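Local atomic coordinates of ribosomal RNA methyltransferase, putative (Plasmodium falciparum, PDB entry 2PLW), a protein that binds S-adenosylmethionine and probably transfers its methyl group to a ribose 2'-hydroxyl of ribosomal RNA. Residues Y2-A7 with P33-V39; D125-C130 with M154-T160; Y166-M170 with C193-R199. One frame throughout, in Å; residues are numbered along the deposited sequence.

Contact 1: residues Y2-A7 with P33-V39; sequences YRSRAA and PGSWCQV. With SAM (S-adenosylmethionine), chain C; SO4 (sulfate ion), chain B.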
loop_
_atom_site.group_PDB
_atom_site.type_symbol
_atom_site.label_atom_id
_atom_site.label_comp_id
_atom_site.label_asym_id
_atom_site.label_seq_id
_atom_site.Cartn_x
_atom_site.Cartn_y
_atom_site.Cartn_z
ATOM N N TYR A 2 -14.588 10.744 8.646
ATOM C CA TYR A 2 -13.345 10.445 7.850
ATOM C C TYR A 2 -12.659 11.723 7.369
ATOM O O TYR A 2 -13.316 12.659 6.944
ATOM C CB TYR A 2 -13.717 9.586 6.647
ATOM C CG TYR A 2 -14.252 8.228 6.998
ATOM C CD1 TYR A 2 -13.539 7.364 7.837
ATOM C CD2 TYR A 2 -15.452 7.773 6.451
ATOM C CE1 TYR A 2 -14.025 6.108 8.149
ATOM C CE2 TYR A 2 -15.943 6.514 6.758
ATOM C CZ TYR A 2 -15.231 5.693 7.605
ATOM O OH TYR A 2 -15.730 4.442 7.880
ATOM N N ARG A 3 -11.327 11.743 7.398
ATOM C CA ARG A 3 -10.546 12.888 6.928
ATOM C C ARG A 3 -10.568 13.099 5.403
ATOM O O ARG A 3 -10.162 14.158 4.906
ATOM C CB ARG A 3 -9.087 12.753 7.394
ATOM C CG ARG A 3 -8.928 12.791 8.911
ATOM C CD ARG A 3 -7.506 12.426 9.284
ATOM N NE ARG A 3 -7.265 12.650 10.703
ATOM C CZ ARG A 3 -6.064 12.683 11.259
ATOM N NH1 ARG A 3 -4.970 12.503 10.524
ATOM N NH2 ARG A 3 -5.963 12.882 12.559
ATOM N N SER A 4 -10.998 12.079 4.674
ATOM C CA SER A 4 -11.082 12.120 3.215
ATOM C C SER A 4 -12.153 11.157 2.784
ATOM O O SER A 4 -12.434 10.175 3.460
ATOM C CB SER A 4 -9.743 11.692 2.560
ATOM O OG SER A 4 -9.915 11.429 1.165
ATOM N N ARG A 5 -12.745 11.429 1.624
ATOM C CA ARG A 5 -13.725 10.514 1.055
ATOM C C ARG A 5 -13.042 9.263 0.459
ATOM O O ARG A 5 -13.710 8.291 0.115
ATOM C CB ARG A 5 -14.610 11.243 0.042
ATOM C CG ARG A 5 -15.508 12.281 0.727
ATOM C CD ARG A 5 -16.549 12.887 -0.207
ATOM N NE ARG A 5 -17.253 13.968 0.485
ATOM C CZ ARG A 5 -16.830 15.229 0.503
ATOM N NH1 ARG A 5 -15.732 15.564 -0.171
ATOM N NH2 ARG A 5 -17.500 16.158 1.180
ATOM N N ALA A 6 -11.711 9.301 0.357
ATOM C CA ALA A 6 -10.927 8.093 -0.026
ATOM C C ALA A 6 -11.226 6.864 0.877
ATOM O O ALA A 6 -11.119 5.710 0.421
ATOM C CB ALA A 6 -9.425 8.396 -0.031
ATOM N N ALA A 7 -11.615 7.110 2.137
ATOM C CA ALA A 7 -12.034 6.036 3.052
ATOM C C ALA A 7 -12.985 5.053 2.387
ATOM O O ALA A 7 -12.880 3.861 2.600
ATOM C CB ALA A 7 -12.698 6.616 4.330
ATOM N N PRO A 33 -4.451 12.328 4.048
ATOM C CA PRO A 33 -4.491 12.875 5.423
ATOM C C PRO A 33 -4.818 11.872 6.502
ATOM O O PRO A 33 -4.762 12.231 7.666
ATOM C CB PRO A 33 -5.638 13.900 5.350
ATOM C CG PRO A 33 -6.544 13.332 4.374
ATOM C CD PRO A 33 -5.699 12.631 3.329
ATOM N N GLY A 34 -5.238 10.671 6.120
ATOM C CA GLY A 34 -5.335 9.571 7.084
ATOM C C GLY A 34 -6.594 8.754 7.136
ATOM O O GLY A 34 -6.748 7.973 8.063
ATOM N N SER A 35 -7.473 8.866 6.133
ATOM C CA SER A 35 -8.750 8.155 6.219
ATOM C C SER A 35 -8.665 6.641 6.085
ATOM O O SER A 35 -9.488 5.937 6.661
ATOM C CB SER A 35 -9.817 8.752 5.276
ATOM O OG SER A 35 -9.619 8.329 3.940
ATOM N N TRP A 36 -7.688 6.116 5.337
ATOM C CA TRP A 36 -7.507 4.659 5.284
ATOM C C TRP A 36 -7.085 4.169 6.653
ATOM O O TRP A 36 -7.506 3.107 7.099
ATOM C CB TRP A 36 -6.477 4.261 4.197
ATOM C CG TRP A 36 -7.097 4.203 2.814
ATOM C CD1 TRP A 36 -8.219 4.894 2.361
ATOM C CD2 TRP A 36 -6.671 3.381 1.704
ATOM N NE1 TRP A 36 -8.501 4.542 1.056
ATOM C CE2 TRP A 36 -7.578 3.617 0.630
ATOM C CE3 TRP A 36 -5.626 2.457 1.518
ATOM C CZ2 TRP A 36 -7.452 2.993 -0.614
ATOM C CZ3 TRP A 36 -5.521 1.808 0.289
ATOM C CH2 TRP A 36 -6.423 2.085 -0.768
ATOM N N CYS A 37 -6.235 4.949 7.311
ATOM C CA CYS A 37 -5.815 4.623 8.671
ATOM C C CYS A 37 -7.053 4.587 9.590
ATOM O O CYS A 37 -7.182 3.696 10.418
ATOM C CB CYS A 37 -4.784 5.611 9.184
ATOM S SG CYS A 37 -3.105 5.236 8.560
ATOM N N GLN A 38 -7.944 5.554 9.420
ATOM C CA GLN A 38 -9.196 5.562 10.191
ATOM C C GLN A 38 -10.064 4.355 9.910
ATOM O O GLN A 38 -10.618 3.776 10.838
ATOM C CB GLN A 38 -10.005 6.818 9.887
ATOM C CG GLN A 38 -9.327 8.061 10.342
ATOM C CD GLN A 38 -10.124 9.254 9.948
ATOM O OE1 GLN A 38 -10.181 9.603 8.773
ATOM N NE2 GLN A 38 -10.737 9.911 10.930
ATOM N N VAL A 39 -10.189 3.964 8.639
ATOM C CA VAL A 39 -10.990 2.782 8.272
ATOM C C VAL A 39 -10.376 1.520 8.882
ATOM O O VAL A 39 -11.077 0.660 9.426
ATOM C CB VAL A 39 -11.075 2.613 6.725
ATOM C CG1 VAL A 39 -11.597 1.235 6.352
ATOM C CG2 VAL A 39 -11.943 3.716 6.112
HETATM N N SAM C . -5.479 6.981 1.294
HETATM C CA SAM C . -5.335 8.381 1.818
HETATM C C SAM C . -6.438 8.726 2.818
HETATM O O SAM C . -7.443 8.015 2.865
HETATM O OXT SAM C . -6.354 9.676 3.607
HETATM C CB SAM C . -5.335 9.366 0.641
HETATM C CG SAM C . -4.025 9.200 -0.126
HETATM S SD SAM C . -3.640 10.527 -1.285
HETATM C CE SAM C . -4.896 10.166 -2.523
HETATM C "C5'" SAM C . -2.134 9.919 -2.088
HETATM C "C4'" SAM C . -0.909 10.159 -1.204
HETATM O "O4'" SAM C . 0.194 9.450 -1.774
HETATM C "C3'" SAM C . -0.460 11.635 -1.069
HETATM O "O3'" SAM C . -0.654 12.108 0.247
HETATM C "C2'" SAM C . 1.029 11.611 -1.444
HETATM O "O2'" SAM C . 1.894 12.421 -0.655
HETATM C "C1'" SAM C . 1.359 10.135 -1.309
HETATM N N9 SAM C . 2.531 9.668 -2.051
HETATM C C8 SAM C . 2.805 9.785 -3.399
HETATM N N7 SAM C . 3.980 9.172 -3.653
HETATM C C5 SAM C . 4.447 8.664 -2.482
HETATM C C6 SAM C . 5.589 7.936 -2.143
HETATM N N6 SAM C . 6.493 7.608 -3.055
HETATM N N1 SAM C . 5.792 7.542 -0.844
HETATM C C2 SAM C . 4.880 7.850 0.149
HETATM N N3 SAM C . 3.740 8.558 -0.184
HETATM C C4 SAM C . 3.544 8.967 -1.471
HETATM S S SO4 B . -17.949 10.765 6.827
HETATM O O1 SO4 B . -17.531 10.384 5.474
HETATM O O2 SO4 B . -19.381 10.489 6.932
HETATM O O3 SO4 B . -17.228 10.014 7.844
HETATM O O4 SO4 B . -17.643 12.163 7.047
#

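Contact 2: residues D125-C130 with M154-T160; sequences DHLNSC and MYLGSQT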
loop_
_atom_site.group_PDB
_atom_site.type_symbol
_atom_site.label_atom_id
_atom_site.label_comp_id
_atom_site.label_asym_id
_atom_site.label_seq_id
_atom_site.Cartn_x
_atom_site.Cartn_y
_atom_site.Cartn_z
ATOM N N ASP A 125 1.929 9.938 -17.817
ATOM C CA ASP A 125 1.384 9.784 -16.474
ATOM C C ASP A 125 1.254 8.297 -16.117
ATOM O O ASP A 125 1.493 7.909 -14.977
ATOM C CB ASP A 125 0.021 10.483 -16.352
ATOM C CG ASP A 125 0.153 12.005 -16.339
ATOM O OD1 ASP A 125 1.231 12.511 -15.985
ATOM O OD2 ASP A 125 -0.834 12.679 -16.691
ATOM N N HIS A 126 0.893 7.481 -17.103
ATOM C CA HIS A 126 0.831 6.031 -16.885
ATOM C C HIS A 126 2.226 5.483 -16.599
ATOM O O HIS A 126 2.407 4.724 -15.640
ATOM C CB HIS A 126 0.203 5.317 -18.079
ATOM C CG HIS A 126 0.265 3.823 -17.984
ATOM N ND1 HIS A 126 -0.426 3.117 -17.019
ATOM C CD2 HIS A 126 0.984 2.913 -18.682
ATOM C CE1 HIS A 126 -0.156 1.829 -17.148
ATOM N NE2 HIS A 126 0.688 1.676 -18.155
ATOM N N LEU A 127 3.211 5.843 -17.421
ATOM C CA LEU A 127 4.593 5.383 -17.196
ATOM C C LEU A 127 5.124 5.813 -15.826
ATOM O O LEU A 127 5.796 5.024 -15.118
ATOM C CB LEU A 127 5.547 5.866 -18.300
ATOM C CG LEU A 127 6.938 5.210 -18.321
ATOM C CD1 LEU A 127 6.757 3.724 -18.630
ATOM C CD2 LEU A 127 7.845 5.915 -19.344
ATOM N N ASN A 128 4.833 7.059 -15.445
ATOM C CA ASN A 128 5.225 7.542 -14.112
ATOM C C ASN A 128 4.562 6.728 -13.020
ATOM O O ASN A 128 5.176 6.456 -11.991
ATOM C CB ASN A 128 4.851 9.010 -13.903
ATOM C CG ASN A 128 5.620 9.946 -14.796
ATOM O OD1 ASN A 128 6.593 9.554 -15.432
ATOM N ND2 ASN A 128 5.184 11.213 -14.837
ATOM N N SER A 129 3.287 6.414 -13.227
ATOM C CA SER A 129 2.535 5.567 -12.304
ATOM C C SER A 129 3.163 4.186 -12.215
ATOM O O SER A 129 3.214 3.593 -11.125
ATOM C CB SER A 129 1.070 5.456 -12.748
ATOM O OG SER A 129 0.292 4.621 -11.888
ATOM N N CYS A 130 3.579 3.645 -13.355
ATOM C CA CYS A 130 4.277 2.347 -13.374
ATOM C C CYS A 130 5.542 2.414 -12.528
ATOM O O CYS A 130 5.844 1.508 -11.743
ATOM C CB CYS A 130 4.622 1.978 -14.816
ATOM S SG CYS A 130 3.155 1.468 -15.717
ATOM N N MET A 154 -2.785 2.105 -9.205
ATOM C CA MET A 154 -2.027 2.695 -10.313
ATOM C C MET A 154 -2.989 3.226 -11.359
ATOM O O MET A 154 -4.180 2.836 -11.362
ATOM C CB MET A 154 -1.086 1.678 -10.953
ATOM C CG MET A 154 -1.788 0.597 -11.782
ATOM S SD MET A 154 -0.625 -0.442 -12.709
ATOM C CE MET A 154 0.318 0.793 -13.618
ATOM N N TYR A 155 -2.480 4.104 -12.228
ATOM C CA TYR A 155 -3.243 4.496 -13.430
ATOM C C TYR A 155 -3.249 3.343 -14.404
ATOM O O TYR A 155 -2.188 2.876 -14.820
ATOM C CB TYR A 155 -2.676 5.756 -14.107
ATOM C CG TYR A 155 -2.945 7.008 -13.315
ATOM C CD1 TYR A 155 -4.252 7.427 -13.055
ATOM C CD2 TYR A 155 -1.891 7.762 -12.797
ATOM C CE1 TYR A 155 -4.497 8.574 -12.300
ATOM C CE2 TYR A 155 -2.129 8.905 -12.042
ATOM C CZ TYR A 155 -3.434 9.302 -11.803
ATOM O OH TYR A 155 -3.677 10.434 -11.062
ATOM N N LEU A 156 -4.446 2.881 -14.768
ATOM C CA LEU A 156 -4.590 1.799 -15.724
ATOM C C LEU A 156 -4.027 2.213 -17.074
ATOM O O LEU A 156 -4.213 3.357 -17.526
ATOM C CB LEU A 156 -6.057 1.396 -15.888
ATOM C CG LEU A 156 -6.414 0.317 -16.929
ATOM C CD1 LEU A 156 -6.003 -1.076 -16.507
ATOM C CD2 LEU A 156 -7.915 0.303 -17.209
ATOM N N GLY A 157 -3.354 1.276 -17.718
ATOM C CA GLY A 157 -2.816 1.547 -19.046
ATOM C C GLY A 157 -2.013 0.416 -19.611
ATOM O O GLY A 157 -2.130 -0.729 -19.187
ATOM N N SER A 158 -1.192 0.756 -20.592
ATOM C CA SER A 158 -0.541 -0.251 -21.414
ATOM C C SER A 158 0.299 -1.272 -20.641
ATOM O O SER A 158 0.423 -2.419 -21.070
ATOM C CB SER A 158 0.267 0.428 -22.529
ATOM O OG SER A 158 1.639 0.575 -22.243
ATOM N N GLN A 159 0.857 -0.851 -19.501
ATOM C CA GLN A 159 1.762 -1.694 -18.720
ATOM C C GLN A 159 1.105 -2.403 -17.543
ATOM O O GLN A 159 1.740 -3.186 -16.849
ATOM C CB GLN A 159 2.918 -0.856 -18.154
ATOM C CG GLN A 159 3.710 -0.136 -19.252
ATOM C CD GLN A 159 4.386 -1.129 -20.169
ATOM O OE1 GLN A 159 5.289 -1.838 -19.754
ATOM N NE2 GLN A 159 3.936 -1.196 -21.414
ATOM N N THR A 160 -0.157 -2.111 -17.293
ATOM C CA THR A 160 -0.829 -2.704 -16.153
ATOM C C THR A 160 -0.718 -4.223 -16.150
ATOM O O THR A 160 -0.371 -4.834 -15.129
ATOM C CB THR A 160 -2.297 -2.217 -16.076
ATOM O OG1 THR A 160 -2.282 -0.802 -15.916
ATOM C CG2 THR A 160 -3.029 -2.827 -14.881
#

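Contact 3: residues Y166-M170 with C193-R199; sequences YLKGM and CKNFLGR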
loop_
_atom_site.group_PDB
_atom_site.type_symbol
_atom_site.label_atom_id
_atom_site.label_comp_id
_atom_site.label_asym_id
_atom_site.label_seq_id
_atom_site.Cartn_x
_atom_site.Cartn_y
_atom_site.Cartn_z
ATOM N N TYR A 166 3.945 -9.711 -13.336
ATOM C CA TYR A 166 5.104 -9.675 -12.481
ATOM C C TYR A 166 4.713 -10.048 -11.040
ATOM O O TYR A 166 5.384 -10.845 -10.378
ATOM C CB TYR A 166 5.723 -8.277 -12.542
ATOM C CG TYR A 166 6.960 -8.141 -11.708
ATOM C CD1 TYR A 166 8.069 -8.955 -11.920
ATOM C CD2 TYR A 166 7.025 -7.180 -10.701
ATOM C CE1 TYR A 166 9.227 -8.816 -11.137
ATOM C CE2 TYR A 166 8.167 -7.034 -9.931
ATOM C CZ TYR A 166 9.255 -7.855 -10.147
ATOM O OH TYR A 166 10.370 -7.673 -9.354
ATOM N N LEU A 167 3.602 -9.495 -10.568
ATOM C CA LEU A 167 3.148 -9.766 -9.198
ATOM C C LEU A 167 2.713 -11.223 -9.000
ATOM O O LEU A 167 2.909 -11.782 -7.930
ATOM C CB LEU A 167 2.025 -8.800 -8.810
ATOM C CG LEU A 167 2.535 -7.368 -8.586
ATOM C CD1 LEU A 167 1.407 -6.365 -8.668
ATOM C CD2 LEU A 167 3.279 -7.200 -7.255
ATOM N N LYS A 168 2.161 -11.823 -10.055
ATOM C CA LYS A 168 1.762 -13.232 -10.052
ATOM C C LYS A 168 2.966 -14.131 -9.867
ATOM O O LYS A 168 2.835 -15.309 -9.538
ATOM C CB LYS A 168 1.049 -13.586 -11.350
ATOM C CG LYS A 168 -0.369 -13.068 -11.431
ATOM C CD LYS A 168 -1.034 -13.479 -12.716
ATOM C CE LYS A 168 -2.482 -13.048 -12.725
ATOM N NZ LYS A 168 -3.136 -13.573 -13.965
ATOM N N GLY A 169 4.158 -13.573 -10.064
ATOM C CA GLY A 169 5.376 -14.292 -9.781
ATOM C C GLY A 169 5.746 -14.329 -8.311
ATOM O O GLY A 169 6.676 -15.032 -7.931
ATOM N N MET A 170 5.034 -13.590 -7.466
ATOM C CA MET A 170 5.358 -13.639 -6.055
ATOM C C MET A 170 4.178 -13.854 -5.105
ATOM O O MET A 170 4.385 -14.041 -3.908
ATOM C CB MET A 170 6.255 -12.466 -5.644
ATOM C CG MET A 170 5.676 -11.113 -5.768
ATOM S SD MET A 170 7.047 -9.901 -5.768
ATOM C CE MET A 170 6.959 -9.288 -7.430
ATOM N N CYS A 193 -3.294 -8.393 -4.316
ATOM C CA CYS A 193 -2.414 -9.530 -4.351
ATOM C C CYS A 193 -2.538 -10.288 -3.047
ATOM O O CYS A 193 -2.330 -9.723 -1.974
ATOM C CB CYS A 193 -0.956 -9.053 -4.495
ATOM S SG CYS A 193 -0.717 -7.903 -5.877
ATOM N N LYS A 194 -2.857 -11.574 -3.167
ATOM C CA LYS A 194 -3.108 -12.425 -2.029
ATOM C C LYS A 194 -2.135 -13.571 -1.914
ATOM O O LYS A 194 -1.827 -14.264 -2.893
ATOM C CB LYS A 194 -4.553 -12.938 -2.097
ATOM C CG LYS A 194 -5.584 -11.813 -2.286
ATOM C CD LYS A 194 -6.041 -11.174 -0.968
ATOM C CE LYS A 194 -7.091 -12.010 -0.230
ATOM N NZ LYS A 194 -8.508 -11.841 -0.716
ATOM N N ASN A 195 -1.649 -13.752 -0.681
ATOM C CA ASN A 195 -0.828 -14.861 -0.253
ATOM C C ASN A 195 0.572 -14.771 -0.865
ATOM O O ASN A 195 0.936 -15.494 -1.786
ATOM C CB ASN A 195 -1.552 -16.223 -0.480
ATOM C CG ASN A 195 -0.839 -17.379 0.185
ATOM O OD1 ASN A 195 -0.068 -17.196 1.119
ATOM N ND2 ASN A 195 -1.116 -18.596 -0.293
ATOM N N PHE A 196 1.361 -13.858 -0.279
ATOM C CA PHE A 196 2.752 -13.735 -0.688
ATOM C C PHE A 196 3.485 -15.054 -0.494
ATOM O O PHE A 196 3.527 -15.593 0.616
ATOM C CB PHE A 196 3.446 -12.658 0.143
ATOM C CG PHE A 196 4.891 -12.404 -0.291
ATOM C CD1 PHE A 196 5.143 -11.795 -1.519
ATOM C CD2 PHE A 196 5.973 -12.782 0.513
ATOM C CE1 PHE A 196 6.474 -11.542 -1.938
ATOM C CE2 PHE A 196 7.290 -12.556 0.110
ATOM C CZ PHE A 196 7.542 -11.930 -1.118
ATOM N N LEU A 197 4.102 -15.529 -1.574
ATOM C CA LEU A 197 4.875 -16.769 -1.542
ATOM C C LEU A 197 6.371 -16.569 -1.767
ATOM O O LEU A 197 7.128 -17.533 -1.710
ATOM C CB LEU A 197 4.349 -17.761 -2.603
ATOM C CG LEU A 197 2.873 -18.145 -2.469
ATOM C CD1 LEU A 197 2.396 -18.896 -3.706
ATOM C CD2 LEU A 197 2.620 -18.907 -1.203
ATOM N N GLY A 198 6.790 -15.339 -2.052
ATOM C CA GLY A 198 8.182 -15.094 -2.495
ATOM C C GLY A 198 8.348 -15.491 -3.953
ATOM O O GLY A 198 7.396 -15.962 -4.601
ATOM N N ARG A 199 9.563 -15.341 -4.475
ATOM C CA ARG A 199 9.817 -15.678 -5.890
ATOM C C ARG A 199 10.168 -17.154 -6.077
ATOM O O ARG A 199 10.569 -17.832 -5.125
ATOM C CB ARG A 199 10.913 -14.813 -6.492
ATOM C CG ARG A 199 11.158 -13.480 -5.790
ATOM C CD ARG A 199 11.565 -12.432 -6.795
ATOM N NE ARG A 199 10.400 -11.994 -7.552
ATOM C CZ ARG A 199 10.440 -11.270 -8.664
ATOM N NH1 ARG A 199 11.599 -10.875 -9.191
ATOM N NH2 ARG A 199 9.301 -10.948 -9.254
#

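Contact 1: residues Y2-A7 with P33-V39
Arg3 meets residues 33-39 through hydrogen bonds at both its backbone and its tip. Its N-H runs almost straight (166°) to Gln38 OE1 at 2.8 Å, in the amide plane and on a lone pair. The side chain stays extended from CG to NE, carrying NH1 to Pro33 O at 2.9 Å; that oxygen lies in the guanidinium plane, and the carbonyls of Asp60 and Pro61 take further N-H groups of the same tip. Trp36 NE1 gives the third bond, 2.9 Å to Ala6 O, which is in the indole plane although the donor stands well above the carbonyl plane. Here the loop after the first strand of the class I (Rossmann-like) methyltransferase fold runs into helix 35-43 and receives the methionine end of S-adenosylmethionine. Gly34 N and Ser35 N both bond to its carboxylate OXT, while its amino N sits over one face of the Trp36 indole. Among the apolar contacts, Val39 CG2 presses tightly on Ala7 CB at 3.5 Å and also reaches Tyr2 CE1 at 3.8 Å. The Tyr2 hydroxyl bonds to Glu42, whereas its backbone N bonds to O3 of a sulfate, probably from the crystallisation liquor, which Tyr8 OH also binds.

Contact 2: residues D125-C130 with M154-T160
His126 and Ser129, one helical turn apart, reach from helix 122-143 to the end of strand 148-155 and the turn beyond it, where the parallel part of the Rossmann-like methyltransferase sheet meets the antiparallel strand 188-196. Both ring nitrogens of the histidine have partners. ND1 donates to Tyr155 O at 2.8 Å; the oxygen lies exactly in the imidazole plane, but the N-H...O angle is a bent 137° and the donor stands above the carbonyl plane. NE2 accepts from Gln159 N at 2.9 Å, with the incoming N tilted 20° from the ring plane. One nitrogen giving and the other receiving fits a neutral ring protonated at ND1, and the two bonds together should fix its rotation. With CG anti to the backbone N (chi1 173°), the imidazole enters the bend of residues 155-160, where Gly157 CA makes a CH-pi contact over one face, 3.5 Å from the centroid, and Cys130 SG lies over the other.

Ser129 OG, likewise directed at the strand, accepts the N-H of Tyr155 at 2.8 Å, while its CB meets the edge of the Tyr155 ring. The turn has bonds of its own: Gly157 N donates to Thr160 OG1, and Gln159 NE2 to Ser158 OG. Asp125 turns its carboxylate to the backbone of Ile119 and, more weakly, to that of Gly120 and Asn121. Met154 bends at chi3, bringing CE to 3.6 Å from Cys130 SG and 3.7 Å from His126 CE1.

Contact 3: residues Y166-M170 with C193-R199
Met170 O accepts the N-H of Leu197, with Leu197 N at 2.8 Å. The same Met170 O takes a weak second bond from Gly198 N at 3.3 Å. The CA of Met170 makes a C-H...O contact with Gly198 O. From there CB meets Phe196 CE1 at 3.8 Å, and CG stays beside the same ring atom at 3.9 Å. CG sits between the backbone N and the carbonyl carbon (chi1 64°), and the bend at chi3, about the CG-SD bond, brings CE over one face of the Tyr166 ring, toward its rim and 3.6 Å above its plane. The Met170 and Arg199 side chains run side by side in the same direction, although the placement of the Arg199 tip against Tyr166 is doubtful, the two being too close in the model. Arg199 NE has a long, weak ion pair with Glu141. Gly198 N lies over the centre of the Phe196 ring. Deeper in, Leu167 CD1 touches Cys193 SG at 3.8 Å. The arrangement joins the end of helix 160-168 to the chain leaving strand 188-196, at the antiparallel margin of the seven-stranded class I methyltransferase sheet, whose order is 3-2-1-4-5-7-6.

In the fold
Along the chain the three contacts come in series, all in one FtsJ-type methyltransferase domain built around a mixed seven-stranded sheet. Contact 1 lies at the cofactor end, on the helix that follows strand 24-29; contact 3 is across the chain's centre from it, about 27 Å away between centres. Contacts 2 and 3 are about 20 Å apart by centres and are linked by consecutive elements, strand 148-155 and helix 160-168, with strand 188-196 lying next to the former in the sheet. Contact 1 holds the methionine end of the methyl donor, while contact 2 joins the strand carrying Lys153, the predicted proton acceptor, to its neighbouring helix. Contact 3 lies next to the outermost strand, 171-176.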